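Local coordinates for protein alpha-1,3-glucanase (Streptomyces thermodiastaticus, PDB 7C7D) that probably hydrolyses alpha-1,3-glucosidic bonds within alpha-1,3-glucan, as a thermostable glycosidase of family GH87, at residues H272-I277 and G295-R300; W323-K328 and I347-A352. One frame throughout, in Å; residues are numbered along the deposited sequence.

Contact 1 (H272-I277 and G295-R300); sequences HSSHFI and GEVTER
S274 reaches across to the chain at G295 and E296 with a single polar atom, its hydroxyl oxygen. OG takes the backbone N-H of E296 in a bond of 2.9 Å from N to OG, straight to within about ten degrees (169°). The side chain is turned with OG beside its own backbone N (chi1 -61°), which aims the oxygen at that peptide. Around this bond the packing is tight. The carbonyl O of S273 lies 3.1 Å from CA of G295, and glycine suits the place, since there is little room beside S274 OG for a CB. V297 closes the next side, its CG2 branch resting 3.8 Å from S274 CB. The hydroxyl of S273 works within its own turn: OG accepts the N-H of H275, an ST turn that bends the chain after strand 269-272, and also bonds to the carbonyl of I249.

The other side is looser and wetter. Here H272 and E296 meet through a water, which lies in the ring plane at H272 ND1, 2.8 Å away, and donates to E296 OE2 at 2.7 Å. E296 is an exposed residue, yet its OE1 is held by K144 and Y145. Were the hydroxyl of S274 lost, as with an alanine here, the N-H of E296 would probably be left without its acceptor and a small gap would open beside V297 CG2. A serine hydroxyl and the peptide N-H of E296 thus join the two turns, with glycine beside them making room, whereas the glutamate spends its charge on K144 and on a shared water.

Contact 2 (W323-K328 and I347-A352); sequences WIQHVK and ILDTTA
I324 and Q325 pair with I347 and L348 as short parallel strands, the N-H of L348 meeting I324 O at 2.9 Å, and the chains stay bonded past the strand ends, where T351 N reaches V327 O and A352 N reaches K328 O. H326 and D349 both have positive phi, and the N-H of H326 turns to D349 O at 2.9 Å.

On one side, I324 and I347 pack as branched aliphatic neighbours. On the other, L348 and the W323 indole meet obliquely, CD1 of L348 lying 3.3 Å from CZ2 of W323. Q325 is fully extended, with CG anti to its backbone N (chi1 -175°), and its amide works at both ends: OE1 receives NE1 of W323 at 3.0 Å, in the plane of the indole but well above that of the amide carbonyl, and NE2 gives D349 OD2 a 2.7 Å bond, with amide and carboxylate planes only 28° apart. N164 also bonds both Q325 NE2 and D349 OD2. A glutamine suits this place because one group can accept and donate at once. Its CG also lies over the centre of the H326 ring, whose NE2 bonds D163. Farther along, V327 CG2 meets T350 CG2 at 3.8 Å.

Parallel strands followed by turns that repeat from one coil to the next are characteristic of the right-handed beta-helix of pectate lyase-like enzymes.

Overall arrangement
From the N terminus, the chain leaves strand 269-272, turns through 272-277, and returns by way of strands 277-279, 286-289 and 292-294 to 295-300, where contact 1 closes its loop. It then passes strands 309-311 and 318-320 to reach 323-328, and one circuit later contact 2 closes at 347-352. The two loops therefore follow in series, neither nested nor crossing, as successive coils of one beta-helix. They are nonetheless adjoining, with centres about 8 Å apart: G295 N probably bonds Q325 O, and E299 O probably bonds T351 OG1. Through K144, D163 and N164, residues of both contacts also tie the coils to the preceding beta domain.

Contact 1 (H272-I277 and G295-R300)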
loop_
_atom_site.group_PDB
_atom_site.type_symbol
_atom_site.label_atom_id
_atom_site.label_comp_id
_atom_site.label_asym_id
_atom_site.label_seq_id
_atom_site.Cartn_x
_atom_site.Cartn_y
_atom_site.Cartn_z
ATOM N N HIS A 272 -20.609 5.828 -3.011
ATOM C CA HIS A 272 -19.837 6.660 -3.928
ATOM C C HIS A 272 -19.613 7.991 -3.226
ATOM O O HIS A 272 -20.530 8.807 -3.104
ATOM C CB HIS A 272 -20.576 6.818 -5.251
ATOM C CG HIS A 272 -20.772 5.519 -5.965
ATOM N ND1 HIS A 272 -19.841 5.001 -6.842
ATOM C CD2 HIS A 272 -21.761 4.597 -5.882
ATOM C CE1 HIS A 272 -20.268 3.836 -7.297
ATOM N NE2 HIS A 272 -21.430 3.567 -6.730
ATOM N N SER A 273 -18.397 8.189 -2.726
ATOM C CA SER A 273 -18.072 9.388 -1.974
ATOM C C SER A 273 -16.585 9.649 -2.078
ATOM O O SER A 273 -15.782 8.711 -2.059
ATOM C CB SER A 273 -18.426 9.212 -0.498
ATOM O OG SER A 273 -18.176 10.401 0.219
ATOM N N SER A 274 -16.233 10.930 -2.180
ATOM C CA SER A 274 -14.851 11.373 -2.117
ATOM C C SER A 274 -14.543 12.107 -0.819
ATOM O O SER A 274 -13.492 12.743 -0.712
ATOM C CB SER A 274 -14.520 12.246 -3.333
ATOM O OG SER A 274 -14.693 11.519 -4.538
ATOM N N HIS A 275 -15.436 12.036 0.171
ATOM C CA HIS A 275 -15.285 12.770 1.424
ATOM C C HIS A 275 -16.245 12.149 2.428
ATOM O O HIS A 275 -17.238 12.769 2.817
ATOM C CB HIS A 275 -15.624 14.247 1.185
ATOM C CG HIS A 275 -15.290 15.155 2.327
ATOM N ND1 HIS A 275 -15.957 16.340 2.541
ATOM C CD2 HIS A 275 -14.349 15.073 3.298
ATOM C CE1 HIS A 275 -15.448 16.947 3.597
ATOM N NE2 HIS A 275 -14.468 16.200 4.075
ATOM N N PHE A 276 -15.978 10.907 2.831
ATOM C CA PHE A 276 -17.008 10.102 3.480
ATOM C C PHE A 276 -17.181 10.448 4.957
ATOM O O PHE A 276 -18.262 10.873 5.379
ATOM C CB PHE A 276 -16.727 8.612 3.263
ATOM C CG PHE A 276 -17.752 7.707 3.876
ATOM C CD1 PHE A 276 -19.071 7.737 3.451
ATOM C CD2 PHE A 276 -17.399 6.838 4.889
ATOM C CE1 PHE A 276 -20.014 6.898 4.016
ATOM C CE2 PHE A 276 -18.336 5.999 5.462
ATOM C CZ PHE A 276 -19.648 6.028 5.027
ATOM N N ILE A 277 -16.137 10.258 5.766
ATOM C CA ILE A 277 -16.148 10.641 7.174
ATOM C C ILE A 277 -15.041 11.658 7.394
ATOM O O ILE A 277 -13.896 11.427 6.993
ATOM C CB ILE A 277 -15.979 9.422 8.102
ATOM C CG1 ILE A 277 -17.243 8.560 8.072
ATOM C CG2 ILE A 277 -15.657 9.861 9.530
ATOM C CD1 ILE A 277 -17.057 7.180 8.709
ATOM N N GLY A 295 -14.505 6.652 -4.515
ATOM C CA GLY A 295 -14.593 8.060 -4.827
ATOM C C GLY A 295 -14.445 8.324 -6.310
ATOM O O GLY A 295 -14.515 7.425 -7.152
ATOM N N GLU A 296 -14.252 9.605 -6.627
ATOM C CA GLU A 296 -14.005 10.064 -7.988
ATOM C C GLU A 296 -12.750 10.923 -8.031
ATOM O O GLU A 296 -12.622 11.815 -8.871
ATOM C CB GLU A 296 -15.213 10.810 -8.556
ATOM C CG GLU A 296 -16.461 9.947 -8.659
ATOM C CD GLU A 296 -16.338 8.827 -9.687
ATOM O OE1 GLU A 296 -15.584 8.995 -10.669
ATOM O OE2 GLU A 296 -16.996 7.777 -9.516
ATOM N N VAL A 297 -11.808 10.651 -7.135
ATOM C CA VAL A 297 -10.604 11.465 -7.023
ATOM C C VAL A 297 -9.652 11.098 -8.153
ATOM O O VAL A 297 -9.323 9.919 -8.353
ATOM C CB VAL A 297 -9.952 11.270 -5.645
ATOM C CG1 VAL A 297 -8.645 12.038 -5.566
ATOM C CG2 VAL A 297 -10.910 11.713 -4.544
ATOM N N THR A 298 -9.225 12.104 -8.911
ATOM C CA THR A 298 -8.343 11.899 -10.050
ATOM C C THR A 298 -7.039 12.668 -9.916
ATOM O O THR A 298 -6.207 12.630 -10.830
ATOM C CB THR A 298 -9.046 12.297 -11.354
ATOM O OG1 THR A 298 -9.196 13.717 -11.381
ATOM C CG2 THR A 298 -10.427 11.657 -11.444
ATOM N N GLU A 299 -6.832 13.358 -8.802
ATOM C CA GLU A 299 -5.648 14.176 -8.619
ATOM C C GLU A 299 -5.287 14.145 -7.146
ATOM O O GLU A 299 -6.029 13.618 -6.317
ATOM C CB GLU A 299 -5.904 15.611 -9.070
ATOM C CG GLU A 299 -7.047 16.250 -8.330
ATOM C CD GLU A 299 -7.662 17.395 -9.091
ATOM O OE1 GLU A 299 -6.942 18.059 -9.868
ATOM O OE2 GLU A 299 -8.872 17.620 -8.913
ATOM N N ARG A 300 -4.142 14.732 -6.823
ATOM C CA ARG A 300 -3.690 14.846 -5.444
ATOM C C ARG A 300 -3.688 16.320 -5.064
ATOM O O ARG A 300 -2.827 17.083 -5.516
ATOM C CB ARG A 300 -2.310 14.223 -5.273
ATOM C CG ARG A 300 -1.840 14.255 -3.847
ATOM C CD ARG A 300 -0.486 13.647 -3.738
ATOM N NE ARG A 300 0.033 13.775 -2.390
ATOM C CZ ARG A 300 1.062 13.074 -1.935
ATOM N NH1 ARG A 300 1.670 12.205 -2.731
ATOM N NH2 ARG A 300 1.473 13.244 -0.691
HETATM O O HOH W 1 -17.801 6.972 -7.101
#

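Contact 2 (W323-K328 and I347-A352)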
loop_
_atom_site.group_PDB
_atom_site.type_symbol
_atom_site.label_atom_id
_atom_site.label_comp_id
_atom_site.label_asym_id
_atom_site.label_seq_id
_atom_site.Cartn_x
_atom_site.Cartn_y
_atom_site.Cartn_z
ATOM N N TRP A 323 -13.900 -2.152 0.909
ATOM C CA TRP A 323 -13.231 -1.910 -0.364
ATOM C C TRP A 323 -13.159 -0.398 -0.528
ATOM O O TRP A 323 -14.198 0.257 -0.652
ATOM C CB TRP A 323 -14.059 -2.516 -1.491
ATOM C CG TRP A 323 -13.493 -2.354 -2.855
ATOM C CD1 TRP A 323 -13.483 -1.220 -3.625
ATOM C CD2 TRP A 323 -12.884 -3.379 -3.639
ATOM N NE1 TRP A 323 -12.881 -1.482 -4.836
ATOM C CE2 TRP A 323 -12.508 -2.801 -4.868
ATOM C CE3 TRP A 323 -12.606 -4.734 -3.416
ATOM C CZ2 TRP A 323 -11.886 -3.536 -5.878
ATOM C CZ3 TRP A 323 -11.985 -5.458 -4.416
ATOM C CH2 TRP A 323 -11.627 -4.855 -5.629
ATOM N N ILE A 324 -11.945 0.152 -0.514
ATOM C CA ILE A 324 -11.721 1.595 -0.530
ATOM C C ILE A 324 -10.930 1.912 -1.787
ATOM O O ILE A 324 -9.866 1.319 -2.011
ATOM C CB ILE A 324 -10.936 2.042 0.714
ATOM C CG1 ILE A 324 -11.632 1.587 1.999
ATOM C CG2 ILE A 324 -10.691 3.549 0.697
ATOM C CD1 ILE A 324 -13.042 2.075 2.163
ATOM N N GLN A 325 -11.446 2.820 -2.619
ATOM C CA GLN A 325 -10.839 3.024 -3.923
ATOM C C GLN A 325 -11.118 4.433 -4.434
ATOM O O GLN A 325 -12.172 5.007 -4.163
ATOM C CB GLN A 325 -11.389 1.986 -4.912
ATOM C CG GLN A 325 -10.745 2.005 -6.272
ATOM C CD GLN A 325 -11.326 0.962 -7.213
ATOM O OE1 GLN A 325 -12.459 0.493 -7.029
ATOM N NE2 GLN A 325 -10.554 0.593 -8.226
ATOM N N HIS A 326 -10.177 4.968 -5.220
ATOM C CA HIS A 326 -10.387 6.236 -5.941
ATOM C C HIS A 326 -10.634 7.399 -4.987
ATOM O O HIS A 326 -11.509 8.243 -5.211
ATOM C CB HIS A 326 -11.481 6.143 -7.007
ATOM C CG HIS A 326 -11.156 5.204 -8.122
ATOM N ND1 HIS A 326 -12.126 4.602 -8.896
ATOM C CD2 HIS A 326 -9.967 4.754 -8.592
ATOM C CE1 HIS A 326 -11.548 3.818 -9.791
ATOM N NE2 HIS A 326 -10.239 3.894 -9.628
ATOM N N VAL A 327 -9.849 7.442 -3.914
ATOM C CA VAL A 327 -9.796 8.580 -3.004
ATOM C C VAL A 327 -8.364 9.100 -2.985
ATOM O O VAL A 327 -7.488 8.556 -3.673
ATOM C CB VAL A 327 -10.317 8.222 -1.598
ATOM C CG1 VAL A 327 -11.797 7.895 -1.659
ATOM C CG2 VAL A 327 -9.553 7.029 -1.002
ATOM N N LYS A 328 -8.108 10.158 -2.216
ATOM C CA LYS A 328 -6.740 10.654 -2.080
ATOM C C LYS A 328 -5.982 9.801 -1.067
ATOM O O LYS A 328 -5.034 9.093 -1.420
ATOM C CB LYS A 328 -6.736 12.137 -1.694
ATOM C CG LYS A 328 -5.331 12.725 -1.647
ATOM C CD LYS A 328 -5.296 14.141 -1.120
ATOM C CE LYS A 328 -5.610 14.196 0.357
ATOM N NZ LYS A 328 -5.214 15.514 0.942
ATOM N N ILE A 347 -7.441 -1.501 -0.171
ATOM C CA ILE A 347 -7.260 -0.082 -0.447
ATOM C C ILE A 347 -6.524 0.001 -1.778
ATOM O O ILE A 347 -5.350 -0.382 -1.871
ATOM C CB ILE A 347 -6.498 0.641 0.675
ATOM C CG1 ILE A 347 -7.230 0.456 2.009
ATOM C CG2 ILE A 347 -6.363 2.128 0.357
ATOM C CD1 ILE A 347 -6.456 0.938 3.233
ATOM N N LEU A 348 -7.217 0.476 -2.814
ATOM C CA LEU A 348 -6.724 0.414 -4.180
ATOM C C LEU A 348 -6.843 1.782 -4.821
ATOM O O LEU A 348 -7.841 2.483 -4.629
ATOM C CB LEU A 348 -7.559 -0.540 -5.030
ATOM C CG LEU A 348 -7.806 -1.902 -4.403
ATOM C CD1 LEU A 348 -8.799 -2.667 -5.231
ATOM C CD2 LEU A 348 -6.504 -2.647 -4.317
ATOM N N ASP A 349 -5.849 2.137 -5.630
ATOM C CA ASP A 349 -5.952 3.298 -6.517
ATOM C C ASP A 349 -6.256 4.577 -5.726
ATOM O O ASP A 349 -7.328 5.181 -5.843
ATOM C CB ASP A 349 -7.029 3.089 -7.594
ATOM C CG ASP A 349 -6.870 1.799 -8.370
ATOM O OD1 ASP A 349 -5.729 1.419 -8.711
ATOM O OD2 ASP A 349 -7.912 1.180 -8.676
ATOM N N THR A 350 -5.288 4.982 -4.912
ATOM C CA THR A 350 -5.399 6.228 -4.170
ATOM C C THR A 350 -4.306 7.170 -4.648
ATOM O O THR A 350 -3.202 6.734 -4.968
ATOM C CB THR A 350 -5.315 6.000 -2.644
ATOM O OG1 THR A 350 -4.070 5.379 -2.301
ATOM C CG2 THR A 350 -6.453 5.103 -2.156
ATOM N N THR A 351 -4.614 8.464 -4.735
ATOM C CA THR A 351 -3.607 9.374 -5.269
ATOM C C THR A 351 -2.552 9.773 -4.246
ATOM O O THR A 351 -1.544 10.381 -4.624
ATOM C CB THR A 351 -4.244 10.605 -5.909
ATOM O OG1 THR A 351 -5.012 11.303 -4.924
ATOM C CG2 THR A 351 -5.127 10.205 -7.083
ATOM N N ALA A 352 -2.744 9.425 -2.975
ATOM C CA ALA A 352 -1.716 9.597 -1.958
ATOM C C ALA A 352 -1.662 8.330 -1.103
ATOM O O ALA A 352 -1.878 7.229 -1.625
ATOM C CB ALA A 352 -1.951 10.868 -1.132
#